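Local coordinates for protein nigritoxine (PDB 5M41) that acts as a bacterial toxin against crustaceans and insects, at residues Asp77-Gly82 / Lys167-Ile172; Asn648-Thr653 / Phe713-Ser718. All coordinates share one frame; numbering follows the deposited sequence.

Both contacts pair antiparallel strands that are far apart in sequence, and they follow one another along the chain without nesting or crossing. From the N terminus, contact 1 opens at strand 77-80; the chain then builds strands 86-90, 98-102 and 110-113 and three short helices before 167-172 returns beside 77-82. Some 475 residues later, contact 2 opens at strand 649-652 and closes when 713-718 comes back past helices 667-676 and 688-704. Contact 1 adds the outermost strand, 170-173, to a five-stranded sheet; contact 2 joins 713-715 to another sheet. Their centres lie about 96 Å apart, on opposite sides of the chain's centre, and each joins strands within a sheet on its own side of this elongated toxin.

Contact 1 of 2, residues Asp77-Gly82 / Lys167-Ile172; sequences DIYTYG and KTPRTI
Ile78 and Ile172 form a hydrogen-bonded antiparallel pair, with Ile78 N to Ile172 O and Ile172 N to Ile78 O both 2.8 Å, while Tyr79 and Thr171 make the adjoining non-hydrogen-bonded pair. Thr80 N bonds to Arg170 O at 3.1 Å, and a water joins the same two residues, donating to Thr80 O and accepting from Arg170 N.

On one face of the sheet, the side chains of Thr80, Arg170 and Ile172 gather. Arg170 turns CG in between its backbone N and carbonyl carbon (chi1 72°) and bends again at chi2, which folds the chain back over the neighbouring strand. NE then points almost straight at Thr80 OG1, 2.8 Å away, with the hydroxyl oxygen in the guanidinium plane at its edge. Ile172 CG2 lies against one face of the same guanidinium. On the other branch, Ile172 CD1 lies a tight 3.4 Å from Thr80 CG2, and the two side chains cross at about a right angle. Helix 177-191 covers this side, with Leu177 touching both isoleucines and Ile180 touching Thr80 and Arg170.

The other face carries Tyr79, whose ring runs alongside Thr171, with Tyr79 CE1 3.4 Å from Thr171 OG1. Pro169 CG packs against Tyr79 CB at 3.7 Å, and the phenol hydroxyl is hydrogen-bonded to Ser95 O. Beside Asp77, which opens strand 77-80, Thr171 CG2 touches the aspartate's CB and CG.

The chemistry implies an outer strand secured mainly through its backbone. The side-chain hydrogen bond from Arg170 NE to Thr80 OG1 fixes the root of the guanidinium, and the water adds a further link between the backbones.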
loop_
_atom_site.group_PDB
_atom_site.type_symbol
_atom_site.label_atom_id
_atom_site.label_comp_id
_atom_site.label_asym_id
_atom_site.label_seq_id
_atom_site.Cartn_x
_atom_site.Cartn_y
_atom_site.Cartn_z
ATOM N N ASP A 77 -45.933 -26.384 -13.552
ATOM C CA ASP A 77 -46.542 -26.211 -12.233
ATOM C C ASP A 77 -45.550 -26.477 -11.100
ATOM O O ASP A 77 -44.795 -27.456 -11.128
ATOM C CB ASP A 77 -47.742 -27.160 -12.038
ATOM C CG ASP A 77 -48.927 -26.830 -12.929
ATOM O OD1 ASP A 77 -48.888 -25.852 -13.700
ATOM O OD2 ASP A 77 -49.927 -27.563 -12.844
ATOM N N ILE A 78 -45.596 -25.618 -10.087
ATOM C CA ILE A 78 -44.808 -25.776 -8.863
ATOM C C ILE A 78 -45.768 -25.604 -7.697
ATOM O O ILE A 78 -46.654 -24.759 -7.759
ATOM C CB ILE A 78 -43.714 -24.673 -8.746
ATOM C CG1 ILE A 78 -42.640 -24.834 -9.825
ATOM C CG2 ILE A 78 -43.073 -24.681 -7.371
ATOM C CD1 ILE A 78 -41.879 -26.145 -9.784
ATOM N N TYR A 79 -45.607 -26.378 -6.628
ATOM C CA TYR A 79 -46.352 -26.084 -5.410
ATOM C C TYR A 79 -45.461 -25.292 -4.452
ATOM O O TYR A 79 -44.298 -25.644 -4.253
ATOM C CB TYR A 79 -46.818 -27.350 -4.696
ATOM C CG TYR A 79 -47.613 -28.340 -5.535
ATOM C CD1 TYR A 79 -48.454 -27.910 -6.554
ATOM C CD2 TYR A 79 -47.555 -29.707 -5.267
ATOM C CE1 TYR A 79 -49.191 -28.817 -7.318
ATOM C CE2 TYR A 79 -48.291 -30.627 -6.017
ATOM C CZ TYR A 79 -49.106 -30.173 -7.039
ATOM O OH TYR A 79 -49.850 -31.052 -7.799
ATOM N N THR A 80 -46.029 -24.262 -3.830
ATOM C CA THR A 80 -45.318 -23.480 -2.845
ATOM C C THR A 80 -45.790 -23.858 -1.448
ATOM O O THR A 80 -46.873 -24.424 -1.284
ATOM C CB THR A 80 -45.514 -21.967 -3.064
ATOM O OG1 THR A 80 -46.911 -21.666 -3.058
ATOM C CG2 THR A 80 -44.886 -21.545 -4.383
ATOM N N TYR A 81 -44.963 -23.548 -0.463
ATOM C CA TYR A 81 -45.153 -24.003 0.903
ATOM C C TYR A 81 -44.843 -22.845 1.818
ATOM O O TYR A 81 -44.008 -21.988 1.487
ATOM C CB TYR A 81 -44.090 -25.045 1.238
ATOM C CG TYR A 81 -44.171 -26.391 0.556
ATOM C CD1 TYR A 81 -45.368 -27.102 0.501
ATOM C CD2 TYR A 81 -43.027 -26.993 0.059
ATOM C CE1 TYR A 81 -45.435 -28.365 -0.086
ATOM C CE2 TYR A 81 -43.072 -28.250 -0.539
ATOM C CZ TYR A 81 -44.275 -28.929 -0.599
ATOM O OH TYR A 81 -44.320 -30.170 -1.161
ATOM N N GLY A 82 -45.433 -22.868 3.004
ATOM C CA GLY A 82 -44.929 -22.042 4.112
ATOM C C GLY A 82 -43.624 -22.603 4.652
ATOM O O GLY A 82 -43.543 -22.957 5.817
ATOM N N LYS A 167 -51.869 -31.547 3.938
ATOM C CA LYS A 167 -51.989 -30.180 3.435
ATOM C C LYS A 167 -52.174 -30.129 1.930
ATOM O O LYS A 167 -51.738 -31.019 1.190
ATOM C CB LYS A 167 -50.808 -29.312 3.888
ATOM C CG LYS A 167 -50.906 -28.859 5.340
ATOM C CD LYS A 167 -49.629 -28.173 5.774
ATOM C CE LYS A 167 -49.699 -27.680 7.208
ATOM N NZ LYS A 167 -50.622 -26.533 7.391
ATOM N N THR A 168 -52.849 -29.084 1.482
ATOM C CA THR A 168 -53.037 -28.878 0.066
ATOM C C THR A 168 -52.359 -27.544 -0.341
ATOM O O THR A 168 -52.846 -26.460 -0.005
ATOM C CB THR A 168 -54.525 -28.993 -0.305
ATOM O OG1 THR A 168 -54.676 -28.818 -1.716
ATOM C CG2 THR A 168 -55.377 -27.965 0.461
ATOM N N PRO A 169 -51.183 -27.631 -0.998
ATOM C CA PRO A 169 -50.413 -26.411 -1.296
ATOM C C PRO A 169 -50.976 -25.644 -2.501
ATOM O O PRO A 169 -51.698 -26.221 -3.307
ATOM C CB PRO A 169 -48.997 -26.942 -1.586
ATOM C CG PRO A 169 -49.197 -28.372 -1.996
ATOM C CD PRO A 169 -50.435 -28.865 -1.308
ATOM N N ARG A 170 -50.661 -24.361 -2.649
ATOM C CA ARG A 170 -51.116 -23.715 -3.875
ATOM C C ARG A 170 -50.124 -23.911 -5.011
ATOM O O ARG A 170 -48.942 -24.183 -4.784
ATOM C CB ARG A 170 -51.599 -22.262 -3.685
ATOM C CG ARG A 170 -50.554 -21.211 -3.410
ATOM C CD ARG A 170 -49.975 -20.492 -4.632
ATOM N NE ARG A 170 -48.704 -19.898 -4.174
ATOM C CZ ARG A 170 -48.349 -18.617 -4.237
ATOM N NH1 ARG A 170 -49.108 -17.696 -4.836
ATOM N NH2 ARG A 170 -47.181 -18.270 -3.722
ATOM N N THR A 171 -50.641 -23.812 -6.223
ATOM C CA THR A 171 -49.886 -24.025 -7.452
ATOM C C THR A 171 -49.526 -22.701 -8.100
ATOM O O THR A 171 -50.352 -21.818 -8.204
ATOM C CB THR A 171 -50.733 -24.869 -8.427
ATOM O OG1 THR A 171 -51.129 -26.061 -7.750
ATOM C CG2 THR A 171 -49.948 -25.233 -9.700
ATOM N N ILE A 172 -48.274 -22.562 -8.502
ATOM C CA ILE A 172 -47.823 -21.404 -9.268
ATOM C C ILE A 172 -47.119 -21.918 -10.510
ATOM O O ILE A 172 -46.742 -23.092 -10.571
ATOM C CB ILE A 172 -46.803 -20.547 -8.474
ATOM C CG1 ILE A 172 -45.541 -21.372 -8.149
ATOM C CG2 ILE A 172 -47.453 -19.973 -7.228
ATOM C CD1 ILE A 172 -44.363 -20.588 -7.579
HETATM O O HOH W 1 -49.223 -23.454 -0.319
#

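Contact 2 of 2, residues Asn648-Thr653 / Phe713-Ser718; sequences NIHFRT and FLDVAS
Arg652 and Asp715 meet across the two strands with their guanidinium and carboxylate planes only 25° apart. A bend at chi3 (56°) brings Arg652 NH1 back to Asp715 OD2 at 2.6 Å; this is a salt bridge, though its hydrogen bond is weak and bent. The other carboxylate oxygen, OD1, lies beside the aliphatic part of the arginine, 3.0 Å from Arg652 CG. Asp715 is also held through its backbone, with N donating to His650 O.

On the opposite face of the sheet, Leu714 CD1 sits over the ring of Phe651 in a CH-pi contact, 4.2 Å from the centroid. The same methyl presses on Ile649 CG2 at 3.4 Å, a tight fit. Met722 of helix 719-731 covers both Phe651 and Leu714.

Past Asp715 the chain turns, with Ser718 N bonding back to Asp715 O, and Ser718 OG accepts from His650 N at 3.0 Å. Arg652 and Phe713 exchange both backbone bonds. This is an antiparallel strand pair that adds 713-715 to the sheet beside 649-652; Leu714 also bonds through its backbone with Thr663 and Tyr665, and the chain then leads directly into the helix packed on the apolar face.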
loop_
_atom_site.group_PDB
_atom_site.type_symbol
_atom_site.label_atom_id
_atom_site.label_comp_id
_atom_site.label_asym_id
_atom_site.label_seq_id
_atom_site.Cartn_x
_atom_site.Cartn_y
_atom_site.Cartn_z
ATOM N N ASN A 648 30.735 24.888 -11.281
ATOM C CA ASN A 648 29.829 25.072 -10.167
ATOM C C ASN A 648 29.424 26.514 -10.065
ATOM O O ASN A 648 30.085 27.379 -10.603
ATOM C CB ASN A 648 30.490 24.626 -8.854
ATOM C CG ASN A 648 30.632 23.118 -8.775
ATOM O OD1 ASN A 648 29.949 22.380 -9.496
ATOM N ND2 ASN A 648 31.519 22.649 -7.909
ATOM N N ILE A 649 28.339 26.742 -9.340
ATOM C CA ILE A 649 27.654 28.016 -9.237
ATOM C C ILE A 649 27.820 28.511 -7.793
ATOM O O ILE A 649 27.705 27.729 -6.868
ATOM C CB ILE A 649 26.156 27.789 -9.566
ATOM C CG1 ILE A 649 25.957 27.770 -11.090
ATOM C CG2 ILE A 649 25.273 28.820 -8.899
ATOM C CD1 ILE A 649 24.641 27.189 -11.574
ATOM N N HIS A 650 28.095 29.800 -7.613
ATOM C CA HIS A 650 28.423 30.344 -6.287
ATOM C C HIS A 650 27.518 31.463 -5.859
ATOM O O HIS A 650 27.150 32.323 -6.663
ATOM C CB HIS A 650 29.887 30.808 -6.251
ATOM C CG HIS A 650 30.870 29.775 -6.770
ATOM N ND1 HIS A 650 31.160 28.644 -6.092
ATOM C CD2 HIS A 650 31.614 29.726 -7.959
ATOM C CE1 HIS A 650 32.048 27.904 -6.807
ATOM N NE2 HIS A 650 32.331 28.575 -7.938
ATOM N N PHE A 651 27.151 31.448 -4.582
ATOM C CA PHE A 651 26.379 32.514 -3.955
ATOM C C PHE A 651 27.172 33.010 -2.750
ATOM O O PHE A 651 27.865 32.230 -2.097
ATOM C CB PHE A 651 25.065 31.978 -3.396
ATOM C CG PHE A 651 24.092 31.464 -4.428
ATOM C CD1 PHE A 651 22.990 32.231 -4.796
ATOM C CD2 PHE A 651 24.203 30.173 -4.929
ATOM C CE1 PHE A 651 22.055 31.745 -5.704
ATOM C CE2 PHE A 651 23.267 29.674 -5.832
ATOM C CZ PHE A 651 22.193 30.466 -6.217
ATOM N N ARG A 652 27.062 34.293 -2.434
ATOM C CA ARG A 652 27.758 34.852 -1.256
ATOM C C ARG A 652 26.958 36.027 -0.712
ATOM O O ARG A 652 26.103 36.563 -1.425
ATOM C CB ARG A 652 29.214 35.259 -1.579
ATOM C CG ARG A 652 29.468 35.510 -3.060
ATOM C CD ARG A 652 30.848 36.029 -3.428
ATOM N NE ARG A 652 31.948 35.191 -2.966
ATOM C CZ ARG A 652 32.495 34.189 -3.646
ATOM N NH1 ARG A 652 32.047 33.846 -4.830
ATOM N NH2 ARG A 652 33.497 33.517 -3.114
ATOM N N THR A 653 27.210 36.414 0.539
ATOM C CA THR A 653 26.513 37.560 1.116
ATOM C C THR A 653 27.174 38.837 0.626
ATOM O O THR A 653 28.348 38.831 0.212
ATOM C CB THR A 653 26.541 37.565 2.653
ATOM O OG1 THR A 653 27.888 37.777 3.098
ATOM C CG2 THR A 653 26.034 36.244 3.219
ATOM N N PHE A 713 23.503 36.080 -2.455
ATOM C CA PHE A 713 23.320 36.481 -3.860
ATOM C C PHE A 713 24.207 35.696 -4.850
ATOM O O PHE A 713 25.349 35.390 -4.554
ATOM C CB PHE A 713 23.540 37.991 -4.039
ATOM C CG PHE A 713 22.650 38.846 -3.178
ATOM C CD1 PHE A 713 21.371 39.209 -3.607
ATOM C CD2 PHE A 713 23.099 39.314 -1.940
ATOM C CE1 PHE A 713 20.549 40.001 -2.813
ATOM C CE2 PHE A 713 22.284 40.116 -1.144
ATOM C CZ PHE A 713 21.003 40.452 -1.577
ATOM N N LEU A 714 23.672 35.393 -6.032
ATOM C CA LEU A 714 24.441 34.712 -7.068
ATOM C C LEU A 714 25.548 35.651 -7.580
ATOM O O LEU A 714 25.266 36.818 -7.840
ATOM C CB LEU A 714 23.503 34.306 -8.215
ATOM C CG LEU A 714 24.084 33.593 -9.448
ATOM C CD1 LEU A 714 24.300 32.117 -9.157
ATOM C CD2 LEU A 714 23.127 33.724 -10.625
ATOM N N ASP A 715 26.785 35.143 -7.697
ATOM C CA ASP A 715 27.904 35.884 -8.312
ATOM C C ASP A 715 27.554 36.264 -9.728
ATOM O O ASP A 715 26.962 35.461 -10.463
ATOM C CB ASP A 715 29.189 35.039 -8.422
ATOM C CG ASP A 715 29.825 34.759 -7.103
ATOM O OD1 ASP A 715 29.263 35.189 -6.067
ATOM O OD2 ASP A 715 30.888 34.090 -7.102
ATOM N N VAL A 716 27.979 37.454 -10.136
ATOM C CA VAL A 716 27.828 37.847 -11.534
ATOM C C VAL A 716 28.463 36.768 -12.434
ATOM O O VAL A 716 27.899 36.399 -13.491
ATOM C CB VAL A 716 28.419 39.256 -11.792
ATOM C CG1 VAL A 716 28.621 39.515 -13.283
ATOM C CG2 VAL A 716 27.508 40.326 -11.189
ATOM N N ALA A 717 29.604 36.234 -11.994
ATOM C CA ALA A 717 30.355 35.242 -12.777
ATOM C C ALA A 717 29.584 33.918 -12.976
ATOM O O ALA A 717 29.844 33.177 -13.932
ATOM C CB ALA A 717 31.736 34.993 -12.163
ATOM N N SER A 718 28.640 33.629 -12.080
ATOM C CA SER A 718 27.817 32.424 -12.195
ATOM C C SER A 718 26.544 32.613 -13.064
ATOM O O SER A 718 25.802 31.649 -13.300
ATOM C CB SER A 718 27.410 31.965 -10.804
ATOM O OG SER A 718 28.535 31.546 -10.063
#